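Local coordinates for alpha-rhamnosidase (Dictyoglomus thermophilum, PDB 6I60), which probably catalyses the hydrolysis of terminal non-reducing alpha-L-rhamnose residues in alpha-L-rhamnosides, at residues W506-Q511 with A560-Y565; Y603-Y608 with G626-T631; F632-H636 with L726-L732. One frame throughout, in Å; residues are numbered along the deposited sequence.

Contact 1 of 3, residues W506-Q511 with A560-Y565; sequences WMGDAQ and AWSTAY. With PGE (triethylene glycol), chain J.
The indole of Trp561 lies face-on over the backbone of Gly508. Gly508 CA stands 3.5 Å from the centroid of the five-membered ring, almost on its normal, which makes a CH-pi contact. The backbone can come this near because it carries no side chain at this point: a CB would project at the indole and collide with CE2. Trp506 meets the same indole in another way, rim to rim. Its six-membered ring and the five-membered ring of Trp561 have centroids 5.8 Å apart and planes at 86°, and neither lies over the face of the other.

The polar contacts run through a triethylene glycol molecule, probably from the crystallisation liquor. Its terminal O1 donates to Asp509 OD1 at 2.8 Å. It also accepts a bent hydrogen bond from Trp561 NE1, 2.7 Å long with an N-H...O angle of 144°. Ether oxygen O2 of the same molecule rests over one face of Trp506, whose own NE1 is engaged by Glu502. In this family the six-hairpin domain is an (alpha/alpha)6 barrel; a glycol hydroxyl held by a carboxylate and an indole N-H, with an ether oxygen over a second indole, is consistent with a sugar-binding pocket.

Away from the glycol the packing is mostly apolar. Met507 CG is anti to the carbonyl carbon (chi1 -74°), and two further bends turn the chain toward 560-565, bringing SD to 3.8 Å from Ala564 CB. That methyl also meets Gln511 CB at 3.7 Å and thus sits between two side chains of helix 507-512. Next to it, Thr563 CG2 packs 3.8 Å from Gln511 CG, while Thr563 OG1 bonds to Asp637 of helix 626-648.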
loop_
_atom_site.group_PDB
_atom_site.type_symbol
_atom_site.label_atom_id
_atom_site.label_comp_id
_atom_site.label_asym_id
_atom_site.label_seq_id
_atom_site.Cartn_x
_atom_site.Cartn_y
_atom_site.Cartn_z
ATOM N N TRP A 506 9.064 2.871 7.516
ATOM C CA TRP A 506 10.100 1.897 7.829
ATOM C C TRP A 506 10.141 0.803 6.767
ATOM O O TRP A 506 9.115 0.203 6.433
ATOM C CB TRP A 506 9.857 1.295 9.211
ATOM C CG TRP A 506 10.215 2.220 10.335
ATOM C CD1 TRP A 506 9.397 3.124 10.947
ATOM C CD2 TRP A 506 11.488 2.331 10.981
ATOM N NE1 TRP A 506 10.081 3.793 11.934
ATOM C CE2 TRP A 506 11.367 3.323 11.976
ATOM C CE3 TRP A 506 12.720 1.690 10.814
ATOM C CZ2 TRP A 506 12.430 3.688 12.799
ATOM C CZ3 TRP A 506 13.771 2.053 11.632
ATOM C CH2 TRP A 506 13.620 3.043 12.612
ATOM N N MET A 507 11.341 0.544 6.245
ATOM C CA MET A 507 11.489 -0.363 5.111
ATOM C C MET A 507 11.228 -1.814 5.495
ATOM O O MET A 507 10.722 -2.587 4.672
ATOM C CB MET A 507 12.887 -0.217 4.516
ATOM C CG MET A 507 13.086 1.059 3.725
ATOM S SD MET A 507 12.632 0.852 1.996
ATOM C CE MET A 507 14.163 0.192 1.330
ATOM N N GLY A 508 11.567 -2.206 6.724
ATOM C CA GLY A 508 11.386 -3.594 7.120
ATOM C C GLY A 508 9.923 -3.985 7.221
ATOM O O GLY A 508 9.513 -5.037 6.720
ATOM N N ASP A 509 9.116 -3.144 7.871
ATOM C CA ASP A 509 7.697 -3.446 8.012
ATOM C C ASP A 509 6.996 -3.480 6.661
ATOM O O ASP A 509 6.076 -4.281 6.460
ATOM C CB ASP A 509 7.032 -2.420 8.930
ATOM C CG ASP A 509 7.791 -2.224 10.229
ATOM O OD1 ASP A 509 9.034 -2.338 10.214
ATOM O OD2 ASP A 509 7.142 -1.957 11.264
ATOM N N ALA A 510 7.421 -2.628 5.724
ATOM C CA ALA A 510 6.801 -2.608 4.405
ATOM C C ALA A 510 7.182 -3.832 3.585
ATOM O O ALA A 510 6.387 -4.294 2.757
ATOM C CB ALA A 510 7.192 -1.332 3.663
ATOM N N GLN A 511 8.383 -4.372 3.800
ATOM C CA GLN A 511 8.824 -5.527 3.027
ATOM C C GLN A 511 8.116 -6.799 3.477
ATOM O O GLN A 511 7.669 -7.595 2.643
ATOM C CB GLN A 511 10.340 -5.685 3.150
ATOM C CG GLN A 511 10.876 -7.001 2.613
ATOM C CD GLN A 511 11.100 -8.032 3.703
ATOM O OE1 GLN A 511 11.600 -7.714 4.784
ATOM N NE2 GLN A 511 10.726 -9.276 3.424
ATOM N N ALA A 560 17.909 -6.646 6.585
ATOM C CA ALA A 560 16.522 -7.095 6.643
ATOM C C ALA A 560 15.541 -5.973 6.339
ATOM O O ALA A 560 14.379 -6.249 6.020
ATOM C CB ALA A 560 16.214 -7.691 8.017
ATOM N N TRP A 561 15.981 -4.720 6.436
ATOM C CA TRP A 561 15.151 -3.562 6.139
ATOM C C TRP A 561 15.353 -3.079 4.705
ATOM O O TRP A 561 14.386 -2.934 3.951
ATOM C CB TRP A 561 15.460 -2.433 7.131
ATOM C CG TRP A 561 14.546 -2.389 8.323
ATOM C CD1 TRP A 561 13.782 -1.333 8.726
ATOM C CD2 TRP A 561 14.306 -3.440 9.267
ATOM N NE1 TRP A 561 13.079 -1.662 9.859
ATOM C CE2 TRP A 561 13.381 -2.950 10.212
ATOM C CE3 TRP A 561 14.781 -4.748 9.406
ATOM C CZ2 TRP A 561 12.923 -3.721 11.277
ATOM C CZ3 TRP A 561 14.324 -5.511 10.465
ATOM C CH2 TRP A 561 13.405 -4.995 11.386
ATOM N N SER A 562 16.607 -2.847 4.311
ATOM C CA SER A 562 16.908 -2.317 2.987
ATOM C C SER A 562 16.572 -3.288 1.866
ATOM O O SER A 562 16.581 -2.882 0.699
ATOM C CB SER A 562 18.383 -1.928 2.903
ATOM O OG SER A 562 18.681 -0.862 3.786
ATOM N N THR A 563 16.278 -4.551 2.183
ATOM C CA THR A 563 15.883 -5.512 1.161
ATOM C C THR A 563 14.546 -5.171 0.516
ATOM O O THR A 563 14.172 -5.817 -0.469
ATOM C CB THR A 563 15.812 -6.917 1.760
ATOM O OG1 THR A 563 15.672 -7.880 0.708
ATOM C CG2 THR A 563 14.625 -7.029 2.703
ATOM N N ALA A 564 13.825 -4.177 1.042
ATOM C CA ALA A 564 12.524 -3.814 0.495
ATOM C C ALA A 564 12.618 -3.272 -0.925
ATOM O O ALA A 564 11.614 -3.285 -1.645
ATOM C CB ALA A 564 11.846 -2.783 1.398
ATOM N N TYR A 565 13.794 -2.796 -1.344
ATOM C CA TYR A 565 13.935 -2.269 -2.697
ATOM C C TYR A 565 13.778 -3.373 -3.736
ATOM O O TYR A 565 12.949 -3.267 -4.646
ATOM C CB TYR A 565 15.287 -1.571 -2.852
ATOM C CG TYR A 565 15.359 -0.630 -4.036
ATOM C CD1 TYR A 565 14.207 -0.206 -4.683
ATOM C CD2 TYR A 565 16.582 -0.165 -4.504
ATOM C CE1 TYR A 565 14.268 0.654 -5.762
ATOM C CE2 TYR A 565 16.653 0.695 -5.584
ATOM C CZ TYR A 565 15.493 1.102 -6.209
ATOM O OH TYR A 565 15.556 1.959 -7.284
HETATM C C1 PGE J . 10.503 -0.999 12.824
HETATM O O1 PGE J . 11.071 -1.015 11.521
HETATM C C2 PGE J . 11.615 -1.080 13.849
HETATM O O2 PGE J . 12.278 0.167 13.913
HETATM C C3 PGE J . 12.939 0.415 15.139
HETATM C C4 PGE J . 11.918 0.733 16.216
HETATM O O4 PGE J . 7.981 1.466 14.616
HETATM C C6 PGE J . 8.589 0.538 15.504
HETATM C C5 PGE J . 9.617 1.250 16.363
HETATM O O3 PGE J . 10.819 1.411 15.636
#

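Contact 2 of 3, residues Y603-Y608 with G626-T631; sequences YIVSFY and GELTST
Tyr608 and Val605 lay an irregular stretch of chain along the first turns of helix 626-648, a loop-on-helix contact at one end of the helical domain, where the connection from helix 586-599 runs. Tyr608 spreads one ring face over the start of the helix. Gly626 CA lies 3.4 Å from the ring centroid, 9° off its normal, in a CH-pi contact, and a CB on that residue would strike the ring. Val605 reaches the next turn with CG2, the branch held between its backbone N and carbonyl carbon; this methyl meets Ser630 CB at 3.4 Å and also leans on the backbone leading into Thr631. There Thr631 CG2 faces Tyr603 O at 3.6 Å.

One hydrogen bond crosses the contact. Ser630 OG donates to Phe607 O at 3.0 Å, with a C=O...O angle of 144° and the donor tilted 19° from the carbonyl plane. Thr631 OG1 instead turns back on its own helix, donating to Glu627 O at 2.7 Å, an acceptor that also takes Thr631 N. Two hydroxyls thus serve backbone carbonyls, one of the loop and one of the helix, and the loop is held by shape and a single hydroxyl bond, with no salt bridge between the two segments.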
loop_
_atom_site.group_PDB
_atom_site.type_symbol
_atom_site.label_atom_id
_atom_site.label_comp_id
_atom_site.label_asym_id
_atom_site.label_seq_id
_atom_site.Cartn_x
_atom_site.Cartn_y
_atom_site.Cartn_z
ATOM N N TYR A 603 32.053 -12.353 3.190
ATOM C CA TYR A 603 30.714 -12.933 3.061
ATOM C C TYR A 603 29.763 -13.064 4.228
ATOM O O TYR A 603 28.699 -13.578 4.056
ATOM C CB TYR A 603 30.816 -14.284 2.408
ATOM C CG TYR A 603 31.616 -14.266 1.159
ATOM C CD1 TYR A 603 32.902 -14.726 1.146
ATOM C CD2 TYR A 603 31.090 -13.788 -0.010
ATOM C CE1 TYR A 603 33.649 -14.711 -0.005
ATOM C CE2 TYR A 603 31.827 -13.771 -1.166
ATOM C CZ TYR A 603 33.108 -14.233 -1.148
ATOM O OH TYR A 603 33.856 -14.225 -2.288
ATOM N N ILE A 604 30.156 -12.652 5.410
ATOM C CA ILE A 604 29.265 -12.701 6.562
ATOM C C ILE A 604 29.076 -11.255 6.993
ATOM O O ILE A 604 30.019 -10.616 7.478
ATOM C CB ILE A 604 29.819 -13.576 7.699
ATOM C CG1 ILE A 604 29.899 -15.035 7.249
ATOM C CG2 ILE A 604 28.945 -13.498 8.943
ATOM C CD1 ILE A 604 30.876 -15.278 6.132
ATOM N N VAL A 605 27.884 -10.714 6.749
ATOM C CA VAL A 605 27.581 -9.333 7.113
ATOM C C VAL A 605 27.323 -9.316 8.616
ATOM O O VAL A 605 26.240 -9.669 9.081
ATOM C CB VAL A 605 26.396 -8.775 6.322
ATOM C CG1 VAL A 605 26.829 -8.374 4.925
ATOM C CG2 VAL A 605 25.316 -9.806 6.224
ATOM N N SER A 606 28.338 -8.923 9.385
ATOM C CA SER A 606 28.196 -8.853 10.831
ATOM C C SER A 606 27.377 -7.651 11.279
ATOM O O SER A 606 26.901 -7.636 12.418
ATOM C CB SER A 606 29.575 -8.811 11.491
ATOM O OG SER A 606 29.495 -8.255 12.791
ATOM N N PHE A 607 27.201 -6.653 10.418
ATOM C CA PHE A 607 26.459 -5.457 10.788
ATOM C C PHE A 607 24.963 -5.742 10.792
ATOM O O PHE A 607 24.425 -6.309 9.836
ATOM C CB PHE A 607 26.770 -4.305 9.832
ATOM C CG PHE A 607 25.810 -3.150 9.948
ATOM C CD1 PHE A 607 24.956 -2.831 8.902
ATOM C CD2 PHE A 607 25.755 -2.389 11.108
ATOM C CE1 PHE A 607 24.069 -1.772 9.010
ATOM C CE2 PHE A 607 24.869 -1.329 11.220
ATOM C CZ PHE A 607 24.026 -1.020 10.171
ATOM N N TYR A 608 24.299 -5.346 11.873
ATOM C CA TYR A 608 22.850 -5.430 11.976
ATOM C C TYR A 608 22.407 -4.540 13.126
ATOM O O TYR A 608 23.134 -4.362 14.106
ATOM C CB TYR A 608 22.372 -6.871 12.195
ATOM C CG TYR A 608 22.473 -7.346 13.626
ATOM C CD1 TYR A 608 23.673 -7.825 14.133
ATOM C CD2 TYR A 608 21.368 -7.323 14.469
ATOM C CE1 TYR A 608 23.774 -8.264 15.441
ATOM C CE2 TYR A 608 21.459 -7.758 15.780
ATOM C CZ TYR A 608 22.665 -8.229 16.260
ATOM O OH TYR A 608 22.766 -8.666 17.562
ATOM N N GLY A 626 21.240 -11.869 14.687
ATOM C CA GLY A 626 21.286 -10.727 13.788
ATOM C C GLY A 626 22.231 -10.927 12.618
ATOM O O GLY A 626 21.912 -10.568 11.482
ATOM N N GLU A 627 23.408 -11.504 12.877
ATOM C CA GLU A 627 24.362 -11.743 11.799
ATOM C C GLU A 627 23.896 -12.859 10.870
ATOM O O GLU A 627 24.273 -12.881 9.693
ATOM C CB GLU A 627 25.744 -12.060 12.377
ATOM C CG GLU A 627 25.886 -13.458 12.967
ATOM C CD GLU A 627 25.114 -13.630 14.264
ATOM O OE1 GLU A 627 25.074 -12.671 15.066
ATOM O OE2 GLU A 627 24.544 -14.722 14.479
ATOM N N LEU A 628 23.079 -13.787 11.373
ATOM C CA LEU A 628 22.501 -14.821 10.521
ATOM C C LEU A 628 21.370 -14.249 9.677
ATOM O O LEU A 628 21.282 -14.516 8.474
ATOM C CB LEU A 628 21.998 -15.984 11.377
ATOM C CG LEU A 628 21.637 -17.301 10.682
ATOM C CD1 LEU A 628 22.167 -18.483 11.472
ATOM C CD2 LEU A 628 20.135 -17.424 10.482
ATOM N N THR A 629 20.493 -13.459 10.300
ATOM C CA THR A 629 19.444 -12.767 9.555
ATOM C C THR A 629 20.029 -11.832 8.503
ATOM O O THR A 629 19.481 -11.723 7.401
ATOM C CB THR A 629 18.547 -11.979 10.515
ATOM O OG1 THR A 629 18.293 -12.769 11.693
ATOM C CG2 THR A 629 17.224 -11.636 9.864
ATOM N N SER A 630 21.158 -11.179 8.804
ATOM C CA SER A 630 21.747 -10.244 7.850
ATOM C C SER A 630 22.337 -10.982 6.657
ATOM O O SER A 630 22.151 -10.573 5.505
ATOM C CB SER A 630 22.813 -9.398 8.539
ATOM O OG SER A 630 22.252 -8.218 9.075
ATOM N N THR A 631 23.069 -12.066 6.917
ATOM C CA THR A 631 23.598 -12.880 5.830
ATOM C C THR A 631 22.482 -13.591 5.080
ATOM O O THR A 631 22.610 -13.848 3.878
ATOM C CB THR A 631 24.612 -13.884 6.377
ATOM O OG1 THR A 631 25.483 -13.223 7.305
ATOM C CG2 THR A 631 25.442 -14.473 5.256
#

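Contact 3 of 3, residues F632-H636 with L726-L732; sequences FYFYH and LPLYLNL
Phe632 projects from helix 626-648 into the side of helix 722-729, its CG anti to the backbone N (chi1 166°). At the root of the side chain, CB touches Leu726 CD2 at 3.7 Å. The same methyl continues over CG and CD1, and Leu726 CG sits above the middle of the ring, 3.8 Å from the centroid and 11° off the normal, a CH-pi contact. Over the same face, ring atom CD2 approaches Leu726 CB at 3.6 Å. Further out, CE2 comes next to the carbonyl O of Leu726 and reaches Leu730 CD1 at 3.5 Å. At the tip, CZ points at Tyr729 CD2, 4.3 Å away and near the plane of the phenyl ring. Outside these segments, Tyr766 of helix 761-773 meets the phenylalanine edge-to-face. Replacing Phe632 with alanine would probably open a gap between the two helices and deprive Leu726 of the ring face on which it rests.

One turn on, Tyr635 meets the residues that follow helix 722-729. Leu732 CD2 is centred over one ring face, 3.5 Å from the centroid, whereas Leu730 CD1 comes in at the ring edge, 3.5 Å from Tyr635 CD2. Leu730 is therefore wedged between the two aromatic side chains, and it also brushes His636 CB. Leu732 can turn back towards the tyrosine because the helix terminates here: Asn731 has positive phi, and Leu732 N bonds to Pro727 O at 2.7 Å, a 6-to-1 bond that closes the helix end. Aromatic rings of helix 626-648 inserted among leucines of helix 722-729 and the turn that follows it, with no hydrogen bond between the segments, are the kind of packing that joins neighbouring helices in the (alpha/alpha)6 barrel of this family.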
loop_
_atom_site.group_PDB
_atom_site.type_symbol
_atom_site.label_atom_id
_atom_site.label_comp_id
_atom_site.label_asym_id
_atom_site.label_seq_id
_atom_site.Cartn_x
_atom_site.Cartn_y
_atom_site.Cartn_z
ATOM N N PHE A 632 21.383 -13.909 5.769
ATOM C CA PHE A 632 20.218 -14.482 5.101
ATOM C C PHE A 632 19.703 -13.553 4.010
ATOM O O PHE A 632 19.355 -14.002 2.912
ATOM C CB PHE A 632 19.125 -14.774 6.134
ATOM C CG PHE A 632 17.771 -15.057 5.538
ATOM C CD1 PHE A 632 16.836 -14.042 5.390
ATOM C CD2 PHE A 632 17.420 -16.341 5.155
ATOM C CE1 PHE A 632 15.588 -14.302 4.852
ATOM C CE2 PHE A 632 16.171 -16.606 4.622
ATOM C CZ PHE A 632 15.255 -15.585 4.469
ATOM N N TYR A 633 19.657 -12.249 4.292
ATOM C CA TYR A 633 19.173 -11.289 3.310
ATOM C C TYR A 633 20.249 -10.876 2.317
ATOM O O TYR A 633 19.916 -10.379 1.236
ATOM C CB TYR A 633 18.599 -10.060 4.019
ATOM C CG TYR A 633 17.153 -10.241 4.427
ATOM C CD1 TYR A 633 16.137 -10.201 3.481
ATOM C CD2 TYR A 633 16.804 -10.471 5.752
ATOM C CE1 TYR A 633 14.813 -10.373 3.842
ATOM C CE2 TYR A 633 15.481 -10.642 6.126
ATOM C CZ TYR A 633 14.490 -10.593 5.165
ATOM O OH TYR A 633 13.170 -10.764 5.521
ATOM N N PHE A 634 21.527 -11.071 2.653
ATOM C CA PHE A 634 22.582 -10.870 1.665
ATOM C C PHE A 634 22.497 -11.926 0.570
ATOM O O PHE A 634 22.581 -11.608 -0.622
ATOM C CB PHE A 634 23.952 -10.903 2.343
ATOM C CG PHE A 634 25.094 -10.596 1.417
ATOM C CD1 PHE A 634 24.951 -9.661 0.405
ATOM C CD2 PHE A 634 26.310 -11.242 1.560
ATOM C CE1 PHE A 634 26.001 -9.376 -0.449
ATOM C CE2 PHE A 634 27.366 -10.961 0.710
ATOM C CZ PHE A 634 27.210 -10.027 -0.295
ATOM N N TYR A 635 22.327 -13.190 0.959
ATOM C CA TYR A 635 22.090 -14.241 -0.024
ATOM C C TYR A 635 20.770 -14.016 -0.750
ATOM O O TYR A 635 20.667 -14.256 -1.958
ATOM C CB TYR A 635 22.112 -15.607 0.664
ATOM C CG TYR A 635 21.762 -16.775 -0.232
ATOM C CD1 TYR A 635 22.741 -17.431 -0.961
ATOM C CD2 TYR A 635 20.454 -17.228 -0.336
ATOM C CE1 TYR A 635 22.426 -18.501 -1.777
ATOM C CE2 TYR A 635 20.130 -18.296 -1.153
ATOM C CZ TYR A 635 21.122 -18.930 -1.867
ATOM O OH TYR A 635 20.812 -19.993 -2.681
ATOM N N HIS A 636 19.750 -13.546 -0.026
ATOM C CA HIS A 636 18.454 -13.287 -0.643
ATOM C C HIS A 636 18.554 -12.203 -1.709
ATOM O O HIS A 636 18.001 -12.347 -2.806
ATOM C CB HIS A 636 17.437 -12.898 0.432
ATOM C CG HIS A 636 16.049 -12.681 -0.088
ATOM N ND1 HIS A 636 15.669 -11.523 -0.733
ATOM C CD2 HIS A 636 14.949 -13.468 -0.048
ATOM C CE1 HIS A 636 14.396 -11.610 -1.075
ATOM N NE2 HIS A 636 13.935 -12.780 -0.670
ATOM N N LEU A 726 15.169 -19.779 8.715
ATOM C CA LEU A 726 15.750 -18.929 7.675
ATOM C C LEU A 726 16.603 -19.723 6.691
ATOM O O LEU A 726 16.358 -19.618 5.476
ATOM C CB LEU A 726 16.522 -17.772 8.320
ATOM C CG LEU A 726 15.727 -16.480 8.525
ATOM C CD1 LEU A 726 14.675 -16.662 9.604
ATOM C CD2 LEU A 726 16.652 -15.325 8.872
ATOM N N PRO A 727 17.592 -20.523 7.112
ATOM C CA PRO A 727 18.323 -21.333 6.125
ATOM C C PRO A 727 17.468 -22.411 5.481
ATOM O O PRO A 727 17.788 -22.847 4.368
ATOM C CB PRO A 727 19.472 -21.941 6.942
ATOM C CG PRO A 727 18.968 -21.963 8.332
ATOM C CD PRO A 727 18.118 -20.735 8.476
ATOM N N LEU A 728 16.392 -22.850 6.138
ATOM C CA LEU A 728 15.481 -23.820 5.540
ATOM C C LEU A 728 14.541 -23.190 4.521
ATOM O O LEU A 728 14.017 -23.903 3.658
ATOM C CB LEU A 728 14.662 -24.517 6.629
ATOM C CG LEU A 728 15.294 -25.747 7.280
ATOM C CD1 LEU A 728 14.554 -26.112 8.556
ATOM C CD2 LEU A 728 15.315 -26.919 6.310
ATOM N N TYR A 729 14.315 -21.877 4.601
ATOM C CA TYR A 729 13.461 -21.207 3.625
ATOM C C TYR A 729 14.163 -21.097 2.277
ATOM O O TYR A 729 13.665 -21.591 1.258
ATOM C CB TYR A 729 13.057 -19.825 4.143
ATOM C CG TYR A 729 12.090 -19.097 3.236
ATOM C CD1 TYR A 729 10.730 -19.377 3.273
ATOM C CD2 TYR A 729 12.537 -18.135 2.339
ATOM C CE1 TYR A 729 9.842 -18.719 2.443
ATOM C CE2 TYR A 729 11.656 -17.471 1.503
ATOM C CZ TYR A 729 10.309 -17.767 1.561
ATOM O OH TYR A 729 9.425 -17.111 0.734
ATOM N N LEU A 730 15.326 -20.447 2.254
ATOM C CA LEU A 730 16.125 -20.326 1.041
ATOM C C LEU A 730 16.898 -21.598 0.714
ATOM O O LEU A 730 17.647 -21.612 -0.269
ATOM C CB LEU A 730 17.092 -19.145 1.167
ATOM C CG LEU A 730 16.434 -17.768 1.314
ATOM C CD1 LEU A 730 17.481 -16.666 1.386
ATOM C CD2 LEU A 730 15.451 -17.505 0.180
ATOM N N ASN A 731 16.736 -22.653 1.515
ATOM C CA ASN A 731 17.346 -23.960 1.269
ATOM C C ASN A 731 18.872 -23.858 1.209
ATOM O O ASN A 731 19.518 -24.261 0.239
ATOM C CB ASN A 731 16.773 -24.599 -0.000
ATOM C CG ASN A 731 15.384 -25.170 0.216
ATOM O OD1 ASN A 731 14.751 -25.667 -0.717
ATOM N ND2 ASN A 731 14.900 -25.101 1.454
ATOM N N LEU A 732 19.438 -23.302 2.277
ATOM C CA LEU A 732 20.881 -23.267 2.467
ATOM C C LEU A 732 21.403 -24.484 3.218
ATOM O O LEU A 732 22.624 -24.641 3.337
ATOM C CB LEU A 732 21.285 -21.996 3.221
ATOM C CG LEU A 732 20.678 -20.691 2.712
ATOM C CD1 LEU A 732 20.832 -19.583 3.743
ATOM C CD2 LEU A 732 21.332 -20.304 1.402
#

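Following the chain from the N terminus, contact 1 closes first, joining helix 507-512 to the junction of helices 559-562 and 564-576 across 48 intervening residues. Contact 2 then closes a short loop of 17 residues, folding 603-608 onto the beginning of helix 626-648. Contact 3 opens on the next residue of that helix and closes the longest loop, 89 residues, on 726-732. The three follow in series; none nests or crosses. Helix 626-648 connects them: it carries a segment of contacts 2 and 3, and Tyr633 packs against Ala560, Thr563 and Gln511 of contact 1. Together they tie the region round the triethylene glycol, through helix 626-648, to the 603-608 loop and to helix 722-729 in one domain.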